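Local structure of D-alanyl transferase DltD (Enterococcus faecalis, 6O93) at residues A[6-18]-A[29-41]. The protein probably takes part in the D-alanylation of lipoteichoic acid in the Gram-positive cell wall, as a membrane-anchored transferase of the SGNH hydrolase clan. Numbering follows the deposited sequence.
Sequences NLTSEKTLKEAST and VIKNKAVASGKYV
Leu13 turns its CG beside its own backbone N (chi1 -57°), which leaves its methyls facing helix 29-36. Ile30 does likewise with CG1 (chi1 -69°); this puts CG1 at Leu7 and leaves CG2, anti to the backbone N, for Leu13 and Ala16. The Leu13 and Ile30 side chains lie alongside one another, pointing opposite ways. They sit where helix 10-17 crosses helix 29-36 at -100°, with the axes 10.0 Å apart. Both helices belong to the N-terminal part of an alpha/beta fold of the SGNH hydrolase clan. Helix 29-36 leads into strand 40-44 of its parallel sheet.

Leu13 spreads its branches over helix 29-36. CD2 lies 3.6 Å from Ile30 O and also meets Ile30 CG2 and Ala34 CB. CD1 rests on Ala34 CA and Lys33 CG. Ile30 CG2 also packs 3.9 Å from Ala16 CB, while Ile30 CG1 meets the carbonyl O and CB of Leu7. In the turn before helix 10-17, Thr8 CG2 touches Lys33 CG at 3.7 Å, with the threonine roughly perpendicular to the lysine chain. In the same turn, Asn6 OD1 accepts from Thr8 N, forming an Asx turn.

Tyr40 reaches back from the strand to helix 10-17. Its ring meets Ser17 CB through CE1 (3.7 Å) and Leu13 CB through CE2. Phe71 of the neighbouring strand 69-73 touches Ala16, Ser17 and Ala34. A water in the plane of the Tyr40 ring bridges the segments, 2.6 Å from Tyr40 OH and donating to Glu10 O at 2.5 Å.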
loop_
_atom_site.group_PDB
_atom_site.type_symbol
_atom_site.label_atom_id
_atom_site.label_comp_id
_atom_site.label_asym_id
_atom_site.label_seq_id
_atom_site.Cartn_x
_atom_site.Cartn_y
_atom_site.Cartn_z
ATOM N N ASN A 6 -0.499 27.345 1.530
ATOM C CA ASN A 6 0.804 26.833 1.110
ATOM C C ASN A 6 0.778 25.312 1.224
ATOM O O ASN A 6 0.979 24.757 2.310
ATOM C CB ASN A 6 1.916 27.445 1.957
ATOM C CG ASN A 6 3.292 26.983 1.534
ATOM O OD1 ASN A 6 3.448 26.312 0.512
ATOM N ND2 ASN A 6 4.305 27.343 2.318
ATOM N N LEU A 7 0.539 24.640 0.094
ATOM C CA LEU A 7 0.412 23.187 0.094
ATOM C C LEU A 7 1.706 22.482 0.470
ATOM O O LEU A 7 1.662 21.321 0.889
ATOM C CB LEU A 7 -0.050 22.692 -1.279
ATOM C CG LEU A 7 -1.541 22.842 -1.590
ATOM C CD1 LEU A 7 -1.928 24.306 -1.746
ATOM C CD2 LEU A 7 -1.900 22.056 -2.836
ATOM N N THR A 8 2.852 23.148 0.331
ATOM C CA THR A 8 4.143 22.540 0.622
ATOM C C THR A 8 4.733 23.012 1.943
ATOM O O THR A 8 5.908 22.744 2.213
ATOM C CB THR A 8 5.130 22.825 -0.515
ATOM O OG1 THR A 8 5.240 24.239 -0.721
ATOM C CG2 THR A 8 4.666 22.154 -1.804
ATOM N N SER A 9 3.953 23.704 2.770
ATOM C CA SER A 9 4.454 24.142 4.062
ATOM C C SER A 9 4.787 22.937 4.936
ATOM O O SER A 9 4.275 21.832 4.741
ATOM C CB SER A 9 3.430 25.028 4.772
ATOM O OG SER A 9 2.347 24.260 5.271
ATOM N N GLU A 10 5.664 23.169 5.913
ATOM C CA GLU A 10 6.054 22.106 6.832
ATOM C C GLU A 10 4.841 21.539 7.560
ATOM O O GLU A 10 4.707 20.318 7.704
ATOM C CB GLU A 10 7.085 22.641 7.828
ATOM C CG GLU A 10 7.555 21.636 8.867
ATOM C CD GLU A 10 8.569 22.232 9.831
ATOM O OE1 GLU A 10 9.024 23.371 9.589
ATOM O OE2 GLU A 10 8.907 21.563 10.832
ATOM N N LYS A 11 3.943 22.411 8.022
ATOM C CA LYS A 11 2.761 21.949 8.742
ATOM C C LYS A 11 1.829 21.153 7.832
ATOM O O LYS A 11 1.240 20.154 8.260
ATOM C CB LYS A 11 2.037 23.148 9.362
ATOM C CG LYS A 11 0.613 22.877 9.833
ATOM C CD LYS A 11 0.539 21.788 10.897
ATOM C CE LYS A 11 1.083 22.261 12.233
ATOM N NZ LYS A 11 0.624 21.384 13.346
ATOM N N THR A 12 1.680 21.576 6.573
ATOM C CA THR A 12 0.799 20.859 5.654
ATOM C C THR A 12 1.293 19.436 5.420
ATOM O O THR A 12 0.513 18.477 5.478
ATOM C CB THR A 12 0.686 21.613 4.328
ATOM O OG1 THR A 12 0.013 22.861 4.535
ATOM C CG2 THR A 12 -0.095 20.790 3.308
ATOM N N LEU A 13 2.591 19.276 5.149
ATOM C CA LEU A 13 3.138 17.939 4.937
ATOM C C LEU A 13 2.974 17.077 6.183
ATOM O O LEU A 13 2.619 15.896 6.087
ATOM C CB LEU A 13 4.611 18.029 4.538
ATOM C CG LEU A 13 4.934 18.871 3.298
ATOM C CD1 LEU A 13 6.422 18.827 2.991
ATOM C CD2 LEU A 13 4.127 18.412 2.092
ATOM N N LYS A 14 3.220 17.650 7.364
ATOM C CA LYS A 14 3.049 16.895 8.600
ATOM C C LYS A 14 1.601 16.459 8.783
ATOM O O LYS A 14 1.330 15.305 9.139
ATOM C CB LYS A 14 3.511 17.730 9.793
ATOM C CG LYS A 14 3.292 17.056 11.139
ATOM C CD LYS A 14 3.899 17.861 12.275
ATOM C CE LYS A 14 3.750 17.133 13.601
ATOM N NZ LYS A 14 4.435 17.845 14.711
ATOM N N GLU A 15 0.654 17.370 8.544
ATOM C CA GLU A 15 -0.756 17.042 8.722
ATOM C C GLU A 15 -1.216 15.995 7.716
ATOM O O GLU A 15 -2.007 15.107 8.054
ATOM C CB GLU A 15 -1.603 18.308 8.599
ATOM C CG GLU A 15 -1.388 19.290 9.734
ATOM C CD GLU A 15 -2.032 18.832 11.023
ATOM O OE1 GLU A 15 -3.169 18.317 10.966
ATOM O OE2 GLU A 15 -1.403 18.980 12.092
ATOM N N ALA A 16 -0.733 16.082 6.476
ATOM C CA ALA A 16 -1.147 15.146 5.437
ATOM C C ALA A 16 -0.511 13.770 5.588
ATOM O O ALA A 16 -1.055 12.791 5.063
ATOM C CB ALA A 16 -0.805 15.714 4.059
ATOM N N SER A 17 0.616 13.669 6.298
ATOM C CA SER A 17 1.350 12.410 6.354
ATOM C C SER A 17 0.524 11.298 6.989
ATOM O O SER A 17 0.717 10.123 6.658
ATOM C CB SER A 17 2.660 12.599 7.123
ATOM O OG SER A 17 2.419 12.839 8.497
ATOM N N THR A 18 -0.393 11.641 7.895
ATOM C CA THR A 18 -1.222 10.657 8.581
ATOM C C THR A 18 -2.681 10.714 8.150
ATOM O O THR A 18 -3.518 10.022 8.742
ATOM C CB THR A 18 -1.134 10.853 10.095
ATOM O OG1 THR A 18 -1.693 12.126 10.441
ATOM C CG2 THR A 18 0.315 10.785 10.566
ATOM N N VAL A 29 1.297 17.381 -5.866
ATOM C CA VAL A 29 2.013 18.449 -5.166
ATOM C C VAL A 29 2.436 17.994 -3.774
ATOM O O VAL A 29 3.621 18.014 -3.423
ATOM C CB VAL A 29 1.152 19.721 -5.096
ATOM C CG1 VAL A 29 1.842 20.783 -4.254
ATOM C CG2 VAL A 29 0.869 20.252 -6.494
ATOM N N ILE A 30 1.468 17.579 -2.955
ATOM C CA ILE A 30 1.746 17.359 -1.538
ATOM C C ILE A 30 2.585 16.103 -1.338
ATOM O O ILE A 30 3.626 16.134 -0.670
ATOM C CB ILE A 30 0.433 17.301 -0.738
ATOM C CG1 ILE A 30 -0.213 18.689 -0.702
ATOM C CG2 ILE A 30 0.697 16.790 0.674
ATOM C CD1 ILE A 30 -1.622 18.707 -0.145
ATOM N N LYS A 31 2.152 14.974 -1.907
ATOM C CA LYS A 31 2.858 13.723 -1.649
ATOM C C LYS A 31 4.263 13.748 -2.242
ATOM O O LYS A 31 5.209 13.243 -1.626
ATOM C CB LYS A 31 2.056 12.535 -2.191
ATOM C CG LYS A 31 2.284 12.214 -3.658
ATOM C CD LYS A 31 1.308 11.152 -4.139
ATOM C CE LYS A 31 1.700 10.601 -5.502
ATOM N NZ LYS A 31 1.818 11.665 -6.529
ATOM N N ASN A 32 4.423 14.337 -3.431
ATOM C CA ASN A 32 5.745 14.385 -4.052
ATOM C C ASN A 32 6.697 15.262 -3.251
ATOM O O ASN A 32 7.871 14.915 -3.077
ATOM C CB ASN A 32 5.636 14.893 -5.490
ATOM C CG ASN A 32 4.884 13.933 -6.391
ATOM O OD1 ASN A 32 4.399 12.887 -5.946
ATOM N ND2 ASN A 32 4.784 14.282 -7.667
ATOM N N LYS A 33 6.214 16.405 -2.762
ATOM C CA LYS A 33 7.062 17.278 -1.958
ATOM C C LYS A 33 7.498 16.584 -0.674
ATOM O O LYS A 33 8.660 16.687 -0.267
ATOM C CB LYS A 33 6.321 18.578 -1.643
ATOM C CG LYS A 33 7.161 19.626 -0.919
ATOM C CD LYS A 33 8.305 20.128 -1.789
ATOM C CE LYS A 33 9.055 21.272 -1.124
ATOM N NZ LYS A 33 10.188 21.756 -1.964
ATOM N N ALA A 34 6.582 15.860 -0.029
ATOM C CA ALA A 34 6.913 15.173 1.216
ATOM C C ALA A 34 8.005 14.133 0.997
ATOM O O ALA A 34 8.962 14.044 1.777
ATOM C CB ALA A 34 5.659 14.523 1.800
ATOM N N VAL A 35 7.876 13.330 -0.061
ATOM C CA VAL A 35 8.859 12.284 -0.325
ATOM C C VAL A 35 10.172 12.890 -0.807
ATOM O O VAL A 35 11.257 12.414 -0.450
ATOM C CB VAL A 35 8.294 11.270 -1.337
ATOM C CG1 VAL A 35 9.352 10.252 -1.729
ATOM C CG2 VAL A 35 7.075 10.572 -0.757
ATOM N N ALA A 36 10.100 13.953 -1.614
ATOM C CA ALA A 36 11.317 14.585 -2.113
ATOM C C ALA A 36 12.142 15.192 -0.985
ATOM O O ALA A 36 13.362 15.336 -1.119
ATOM C CB ALA A 36 10.969 15.660 -3.144
ATOM N N SER A 37 11.499 15.551 0.130
ATOM C CA SER A 37 12.218 16.164 1.241
ATOM C C SER A 37 13.163 15.190 1.928
ATOM O O SER A 37 14.093 15.630 2.611
ATOM C CB SER A 37 11.232 16.723 2.270
ATOM O OG SER A 37 10.620 15.680 3.010
ATOM N N GLY A 38 12.950 13.885 1.768
ATOM C CA GLY A 38 13.755 12.888 2.440
ATOM C C GLY A 38 13.374 12.630 3.880
ATOM O O GLY A 38 13.888 11.675 4.477
ATOM N N LYS A 39 12.488 13.440 4.458
ATOM C CA LYS A 39 12.068 13.266 5.839
ATOM C C LYS A 39 10.867 12.345 5.986
ATOM O O LYS A 39 10.650 11.805 7.077
ATOM C CB LYS A 39 11.733 14.626 6.462
ATOM C CG LYS A 39 12.916 15.578 6.538
ATOM C CD LYS A 39 12.522 16.906 7.167
ATOM C CE LYS A 39 13.732 17.807 7.368
ATOM N NZ LYS A 39 13.355 19.117 7.971
ATOM N N TYR A 40 10.089 12.150 4.925
ATOM C CA TYR A 40 8.880 11.339 4.972
ATOM C C TYR A 40 9.100 10.058 4.178
ATOM O O TYR A 40 9.404 10.107 2.979
ATOM C CB TYR A 40 7.680 12.124 4.435
ATOM C CG TYR A 40 7.243 13.233 5.366
ATOM C CD1 TYR A 40 6.435 12.965 6.461
ATOM C CD2 TYR A 40 7.653 14.545 5.161
ATOM C CE1 TYR A 40 6.041 13.969 7.324
ATOM C CE2 TYR A 40 7.261 15.561 6.019
ATOM C CZ TYR A 40 6.455 15.266 7.100
ATOM O OH TYR A 40 6.062 16.265 7.963
ATOM N N VAL A 41 8.945 8.921 4.848
ATOM C CA VAL A 41 9.089 7.609 4.220
ATOM C C VAL A 41 7.706 7.177 3.737
ATOM O O VAL A 41 6.809 6.977 4.572
ATOM C CB VAL A 41 9.677 6.583 5.198
ATOM C CG1 VAL A 41 9.865 5.235 4.516
ATOM C CG2 VAL A 41 10.997 7.082 5.770
HETATM O O HOH W 1 6.700 18.749 7.721
#